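Local coordinates for protein O-succinylhomoserine sulfhydrylase (Mycobacterium tuberculosis, PDB 3NDN) that probably makes L-homocysteine from O-succinyl-L-homoserine and hydrogen sulfide for methionine biosynthesis, using pyridoxal 5'-phosphate, at residues 177-182 with 301-306; 349-354 with 406-411. All blocks are in the same frame, centred on the assembly; numbering follows the deposited sequence.

Interaction 1. Residues 177-182 with 301-306; sequences NPMQSL and VRWVRY
Met-179 and Gln-180 sit on a loop after strand 169-173, with a cis peptide bond between Asn-177 and Pro-178, and they meet one side of strand 303-305, where Trp-303 and Arg-305 both point at them. Here a loop of the seven-stranded sheet reaches the outermost strand, within this chain, of the five-stranded one; Asn-177 OD1, hydrogen-bonded to Arg-394 NH1, ties the same loop to that second sheet. CB and CG of Met-179 touch nothing across the contact. Bends at chi2 (-57°) and chi3 then bring the chain steadily nearer the indole: Met-179 SD stops 4.3 Å from CH2 of Trp-303, and Met-179 CE makes the touch, 3.7 Å from that CH2, with CZ2 its next neighbour. The methyl approaches obliquely, and the two side chains run roughly at right angles. The carbonyl O of Met-179 lies over the aliphatic part of Arg-305, 3.8 Å from CG. A water links the two residues further out: it donates to Met-179 O at 2.9 Å and accepts from Arg-305 NE at 2.8 Å, in the plane of the guanidinium. Gln-180 NE2 comes within 3.4 Å of Arg-305 O, but the angle is poor; its hydrogen bonds go to Thr-330 OG1 and Val-328 O on the adjoining strand. Gln-180 OE1 is buried 3.9 Å from CA of Tyr-306, with no polar partner in the model. The chemistry is therefore divided: a methyl on an indole, a single water bridge, and an amide whose nitrogen is paid for by the neighbouring strand while its oxygen is left with carbon.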
loop_
_atom_site.group_PDB
_atom_site.type_symbol
_atom_site.label_atom_id
_atom_site.label_comp_id
_atom_site.label_asym_id
_atom_site.label_seq_id
_atom_site.Cartn_x
_atom_site.Cartn_y
_atom_site.Cartn_z
ATOM N N ASN A 177 -2.073 33.968 0.397
ATOM C CA ASN A 177 -3.346 33.283 0.203
ATOM C C ASN A 177 -4.340 33.745 1.268
ATOM O O ASN A 177 -4.075 33.590 2.457
ATOM C CB ASN A 177 -3.112 31.768 0.253
ATOM C CG ASN A 177 -4.392 30.968 0.427
ATOM O OD1 ASN A 177 -5.421 31.254 -0.189
ATOM N ND2 ASN A 177 -4.326 29.943 1.273
ATOM N N PRO A 178 -5.511 34.270 0.855
ATOM C CA PRO A 178 -6.110 34.261 -0.481
ATOM C C PRO A 178 -5.977 35.520 -1.335
ATOM O O PRO A 178 -6.368 35.481 -2.499
ATOM C CB PRO A 178 -7.591 34.045 -0.167
ATOM C CG PRO A 178 -7.778 34.817 1.126
ATOM C CD PRO A 178 -6.474 34.731 1.876
ATOM N N MET A 179 -5.440 36.613 -0.791
ATOM C CA MET A 179 -5.449 37.896 -1.523
ATOM C C MET A 179 -4.369 38.007 -2.611
ATOM O O MET A 179 -4.409 38.925 -3.435
ATOM C CB MET A 179 -5.388 39.099 -0.570
ATOM C CG MET A 179 -6.542 39.182 0.439
ATOM S SD MET A 179 -8.230 39.235 -0.249
ATOM C CE MET A 179 -8.256 40.820 -1.067
ATOM N N GLN A 180 -3.405 37.082 -2.598
ATOM C CA GLN A 180 -2.359 37.000 -3.641
ATOM C C GLN A 180 -1.465 38.265 -3.756
ATOM O O GLN A 180 -1.115 38.706 -4.861
ATOM C CB GLN A 180 -2.942 36.522 -4.999
ATOM C CG GLN A 180 -3.976 35.363 -4.872
ATOM C CD GLN A 180 -4.200 34.523 -6.147
ATOM O OE1 GLN A 180 -3.349 34.461 -7.030
ATOM N NE2 GLN A 180 -5.344 33.841 -6.213
ATOM N N SER A 181 -1.118 38.824 -2.593
ATOM C CA SER A 181 -0.133 39.902 -2.458
ATOM C C SER A 181 1.271 39.318 -2.608
ATOM O O SER A 181 1.513 38.174 -2.182
ATOM C CB SER A 181 -0.307 40.558 -1.077
ATOM O OG SER A 181 0.710 41.506 -0.789
ATOM N N LEU A 182 2.200 40.081 -3.198
ATOM C CA LEU A 182 3.577 39.594 -3.422
ATOM C C LEU A 182 4.654 40.208 -2.506
ATOM O O LEU A 182 4.492 41.318 -1.990
ATOM C CB LEU A 182 3.998 39.787 -4.900
ATOM C CG LEU A 182 3.074 39.369 -6.057
ATOM C CD1 LEU A 182 3.825 39.379 -7.379
ATOM C CD2 LEU A 182 2.445 38.009 -5.854
ATOM N N VAL A 301 -19.155 39.993 -11.297
ATOM C CA VAL A 301 -17.860 40.022 -10.619
ATOM C C VAL A 301 -17.309 41.453 -10.440
ATOM O O VAL A 301 -17.141 42.171 -11.421
ATOM C CB VAL A 301 -16.842 39.115 -11.388
ATOM C CG1 VAL A 301 -15.459 39.148 -10.755
ATOM C CG2 VAL A 301 -17.366 37.665 -11.468
ATOM N N ARG A 302 -17.024 41.848 -9.195
ATOM C CA ARG A 302 -16.404 43.164 -8.891
ATOM C C ARG A 302 -14.904 43.276 -9.246
ATOM O O ARG A 302 -14.495 44.238 -9.897
ATOM C CB ARG A 302 -16.635 43.570 -7.418
ATOM C CG ARG A 302 -16.084 44.982 -7.059
ATOM C CD ARG A 302 -16.310 45.355 -5.585
ATOM N NE ARG A 302 -17.731 45.501 -5.272
ATOM C CZ ARG A 302 -18.277 45.293 -4.071
ATOM N NH1 ARG A 302 -17.534 44.915 -3.033
ATOM N NH2 ARG A 302 -19.585 45.451 -3.907
ATOM N N TRP A 303 -14.091 42.318 -8.776
ATOM C CA TRP A 303 -12.645 42.290 -9.043
ATOM C C TRP A 303 -12.093 40.857 -9.016
ATOM O O TRP A 303 -12.690 39.968 -8.403
ATOM C CB TRP A 303 -11.836 43.181 -8.070
ATOM C CG TRP A 303 -11.975 42.898 -6.553
ATOM C CD1 TRP A 303 -12.650 43.670 -5.640
ATOM C CD2 TRP A 303 -11.389 41.811 -5.792
ATOM N NE1 TRP A 303 -12.539 43.129 -4.377
ATOM C CE2 TRP A 303 -11.773 41.993 -4.440
ATOM C CE3 TRP A 303 -10.584 40.708 -6.122
ATOM C CZ2 TRP A 303 -11.388 41.108 -3.419
ATOM C CZ3 TRP A 303 -10.207 39.812 -5.105
ATOM C CH2 TRP A 303 -10.611 40.026 -3.767
ATOM N N VAL A 304 -10.971 40.649 -9.706
ATOM C CA VAL A 304 -10.246 39.370 -9.683
ATOM C C VAL A 304 -8.807 39.585 -9.196
ATOM O O VAL A 304 -8.193 40.621 -9.475
ATOM C CB VAL A 304 -10.238 38.692 -11.092
ATOM C CG1 VAL A 304 -9.481 37.339 -11.068
ATOM C CG2 VAL A 304 -11.653 38.480 -11.608
ATOM N N ARG A 305 -8.264 38.614 -8.461
ATOM C CA ARG A 305 -6.839 38.625 -8.138
ATOM C C ARG A 305 -6.169 37.352 -8.670
ATOM O O ARG A 305 -6.541 36.239 -8.288
ATOM C CB ARG A 305 -6.600 38.812 -6.626
ATOM C CG ARG A 305 -6.774 40.240 -6.090
ATOM C CD ARG A 305 -5.647 41.179 -6.542
ATOM N NE ARG A 305 -5.771 42.503 -5.930
ATOM C CZ ARG A 305 -6.447 43.530 -6.457
ATOM N NH1 ARG A 305 -7.065 43.419 -7.634
ATOM N NH2 ARG A 305 -6.495 44.683 -5.808
ATOM N N TYR A 306 -5.234 37.545 -9.607
ATOM C CA TYR A 306 -4.431 36.493 -10.233
ATOM C C TYR A 306 -3.170 37.193 -10.753
ATOM O O TYR A 306 -3.279 38.202 -11.452
ATOM C CB TYR A 306 -5.194 35.804 -11.386
ATOM C CG TYR A 306 -4.466 34.610 -12.020
ATOM C CD1 TYR A 306 -4.299 33.406 -11.314
ATOM C CD2 TYR A 306 -3.941 34.685 -13.329
ATOM C CE1 TYR A 306 -3.631 32.312 -11.887
ATOM C CE2 TYR A 306 -3.280 33.589 -13.914
ATOM C CZ TYR A 306 -3.123 32.415 -13.186
ATOM O OH TYR A 306 -2.442 31.356 -13.753
HETATM O O HOH W 1 -4.133 41.768 -3.765
#

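Interaction 2. Residues 349-354 with 406-411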
loop_
_atom_site.group_PDB
_atom_site.type_symbol
_atom_site.label_atom_id
_atom_site.label_comp_id
_atom_site.label_asym_id
_atom_site.label_seq_id
_atom_site.Cartn_x
_atom_site.Cartn_y
_atom_site.Cartn_z
ATOM N N ASP A 349 -23.367 26.881 -3.355
ATOM C CA ASP A 349 -24.398 25.844 -3.288
ATOM C C ASP A 349 -24.984 25.453 -4.659
ATOM O O ASP A 349 -25.639 24.417 -4.778
ATOM C CB ASP A 349 -25.513 26.245 -2.304
ATOM C CG ASP A 349 -25.062 26.221 -0.840
ATOM O OD1 ASP A 349 -24.019 25.602 -0.493
ATOM O OD2 ASP A 349 -25.784 26.810 -0.010
ATOM N N LYS A 350 -24.724 26.260 -5.693
ATOM C CA LYS A 350 -25.194 25.965 -7.059
ATOM C C LYS A 350 -24.205 25.189 -7.941
ATOM O O LYS A 350 -24.594 24.649 -8.983
ATOM C CB LYS A 350 -25.628 27.256 -7.775
ATOM C CG LYS A 350 -26.972 27.795 -7.349
ATOM C CD LYS A 350 -27.267 29.179 -7.972
ATOM C CE LYS A 350 -27.422 29.129 -9.493
ATOM N NZ LYS A 350 -28.677 28.465 -9.959
ATOM N N MET A 351 -22.937 25.127 -7.528
ATOM C CA MET A 351 -21.920 24.295 -8.214
ATOM C C MET A 351 -22.380 22.835 -8.310
ATOM O O MET A 351 -22.873 22.277 -7.316
ATOM C CB MET A 351 -20.580 24.337 -7.470
ATOM C CG MET A 351 -19.997 25.723 -7.217
ATOM S SD MET A 351 -19.101 26.364 -8.631
ATOM C CE MET A 351 -18.423 27.892 -7.974
ATOM N N ARG A 352 -22.221 22.226 -9.491
ATOM C CA ARG A 352 -22.575 20.808 -9.705
ATOM C C ARG A 352 -21.406 19.924 -10.202
ATOM O O ARG A 352 -21.566 18.701 -10.336
ATOM C CB ARG A 352 -23.790 20.683 -10.641
ATOM C CG ARG A 352 -25.124 21.234 -10.067
ATOM C CD ARG A 352 -25.688 20.324 -8.939
ATOM N NE ARG A 352 -26.896 20.869 -8.301
ATOM C CZ ARG A 352 -26.905 21.731 -7.280
ATOM N NH1 ARG A 352 -25.773 22.191 -6.755
ATOM N NH2 ARG A 352 -28.060 22.147 -6.781
ATOM N N LEU A 353 -20.257 20.541 -10.490
ATOM C CA LEU A 353 -19.032 19.812 -10.884
ATOM C C LEU A 353 -17.885 20.015 -9.886
ATOM O O LEU A 353 -17.245 19.041 -9.454
ATOM C CB LEU A 353 -18.585 20.184 -12.321
ATOM C CG LEU A 353 -17.384 19.442 -12.940
ATOM C CD1 LEU A 353 -17.708 17.972 -13.261
ATOM C CD2 LEU A 353 -16.856 20.134 -14.203
ATOM N N ILE A 354 -17.619 21.277 -9.555
ATOM C CA ILE A 354 -16.593 21.672 -8.577
ATOM C C ILE A 354 -17.096 21.332 -7.153
ATOM O O ILE A 354 -18.248 21.616 -6.838
ATOM C CB ILE A 354 -16.262 23.197 -8.737
ATOM C CG1 ILE A 354 -15.654 23.489 -10.123
ATOM C CG2 ILE A 354 -15.339 23.725 -7.622
ATOM C CD1 ILE A 354 -15.702 24.970 -10.553
ATOM N N ILE A 406 -15.800 26.318 -16.781
ATOM C CA ILE A 406 -16.414 27.628 -17.087
ATOM C C ILE A 406 -17.943 27.562 -17.114
ATOM O O ILE A 406 -18.610 28.430 -16.547
ATOM C CB ILE A 406 -15.817 28.268 -18.377
ATOM C CG1 ILE A 406 -14.403 28.784 -18.075
ATOM C CG2 ILE A 406 -16.701 29.436 -18.874
ATOM C CD1 ILE A 406 -13.536 29.083 -19.293
ATOM N N ALA A 407 -18.491 26.535 -17.765
ATOM C CA ALA A 407 -19.922 26.259 -17.738
ATOM C C ALA A 407 -20.492 26.138 -16.309
ATOM O O ALA A 407 -21.544 26.692 -16.036
ATOM C CB ALA A 407 -20.261 24.994 -18.560
ATOM N N ASP A 408 -19.813 25.396 -15.423
ATOM C CA ASP A 408 -20.254 25.219 -14.025
ATOM C C ASP A 408 -20.218 26.534 -13.241
ATOM O O ASP A 408 -21.121 26.819 -12.454
ATOM C CB ASP A 408 -19.392 24.137 -13.311
ATOM C CG ASP A 408 -20.027 23.613 -12.000
ATOM O OD1 ASP A 408 -21.271 23.463 -11.929
ATOM O OD2 ASP A 408 -19.271 23.302 -11.042
ATOM N N ILE A 409 -19.171 27.329 -13.452
ATOM C CA ILE A 409 -19.044 28.634 -12.793
ATOM C C ILE A 409 -20.131 29.619 -13.304
ATOM O O ILE A 409 -20.777 30.294 -12.509
ATOM C CB ILE A 409 -17.618 29.220 -12.972
ATOM C CG1 ILE A 409 -16.569 28.315 -12.296
ATOM C CG2 ILE A 409 -17.515 30.650 -12.412
ATOM C CD1 ILE A 409 -15.107 28.669 -12.696
ATOM N N ASP A 410 -20.343 29.661 -14.617
ATOM C CA ASP A 410 -21.351 30.566 -15.215
ATOM C C ASP A 410 -22.784 30.260 -14.749
ATOM O O ASP A 410 -23.574 31.184 -14.500
ATOM C CB ASP A 410 -21.262 30.542 -16.750
ATOM C CG ASP A 410 -21.967 31.748 -17.416
ATOM O OD1 ASP A 410 -21.690 32.909 -17.057
ATOM O OD2 ASP A 410 -22.791 31.523 -18.318
ATOM N N ARG A 411 -23.120 28.978 -14.631
ATOM C CA ARG A 411 -24.427 28.578 -14.113
ATOM C C ARG A 411 -24.571 28.982 -12.641
ATOM O O ARG A 411 -25.622 29.484 -12.233
ATOM C CB ARG A 411 -24.681 27.076 -14.316
ATOM C CG ARG A 411 -24.833 26.680 -15.787
ATOM C CD ARG A 411 -25.534 25.334 -15.968
ATOM N NE ARG A 411 -24.591 24.216 -15.928
ATOM C CZ ARG A 411 -23.993 23.685 -16.997
ATOM N NH1 ARG A 411 -24.233 24.165 -18.216
ATOM N NH2 ARG A 411 -23.150 22.666 -16.844
HETATM O O HOH W 2 -23.646 25.158 -11.740
#
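The backbone around Met-351 to Ile-354, just past the end of helix 340-350, curls round Asp-408 on helix 402-413, with the CA atoms of Met-351 and Asp-408 6.1 Å apart. Three successive amides of that turn converge on the one carboxylate. Asp-408 has CG anti to its own backbone N (chi1 -164°), which sends the group off the helix and into the turn. OD1 of Asp-408 takes Arg-352 N at 2.9 Å on its syn lone pair, in a nearly straight bond. Asp-408 OD2 takes two donors from the same face of the carboxylate: Leu-353 N at 3.0 Å, well above the plane and more bent at 147°, and Ile-354 N, also at 3.0 Å, nearly in line with the C-O bond. A water lies within hydrogen-bonding distance of both Asp-408 OD1 and Lys-350 O. Carbon closes in around Asp-408 OD2, with CB of Leu-353 at 3.4 Å, and the Met-351 side chain crosses that of Asp-408 at about a right angle, SD nearest OD2. Beyond it, CD1 of Ile-354 rests on CG1 of Ile-409, 3.9 Å away. At the outer edge CE of Lys-350 lies against the carbonyl O of Arg-411. The turn is also tied to itself: Arg-352 bends back so that NH1 reaches both Asp-349 O, at 3.0 Å, and Met-351 O. With three backbone N-H groups on it and a water close by, the buried Asp-408 is probably stabilised as the anion, consistent with its anchoring the turn after helix 340-350 against the side of helix 402-413.

In the fold
Interactions 1 and 2 lie on the same side of the chain's centre, their own centres 20 Å apart and their nearest atoms about 7 Å apart. Interaction 1 fastens a loop of the seven-stranded sheet to strand 301-305 of the five-stranded sheet; interaction 2 holds the turn between helix 340-350 and strand 355-356, that sheet's other outermost strand within this chain, against helix 402-413. Lys-227, the predicted cofactor lysine, belongs to neither, but in relatives the arginine corresponding to Arg-394, partner of Asn-177, binds the substrate carboxylate, so interaction 1 probably lies nearer the active site. Interaction 2 approaches other subunits: Leu-353 packs on Arg-33 of a second, and Asp-349 OD1 is hydrogen-bonded to Ala-59 N of a third.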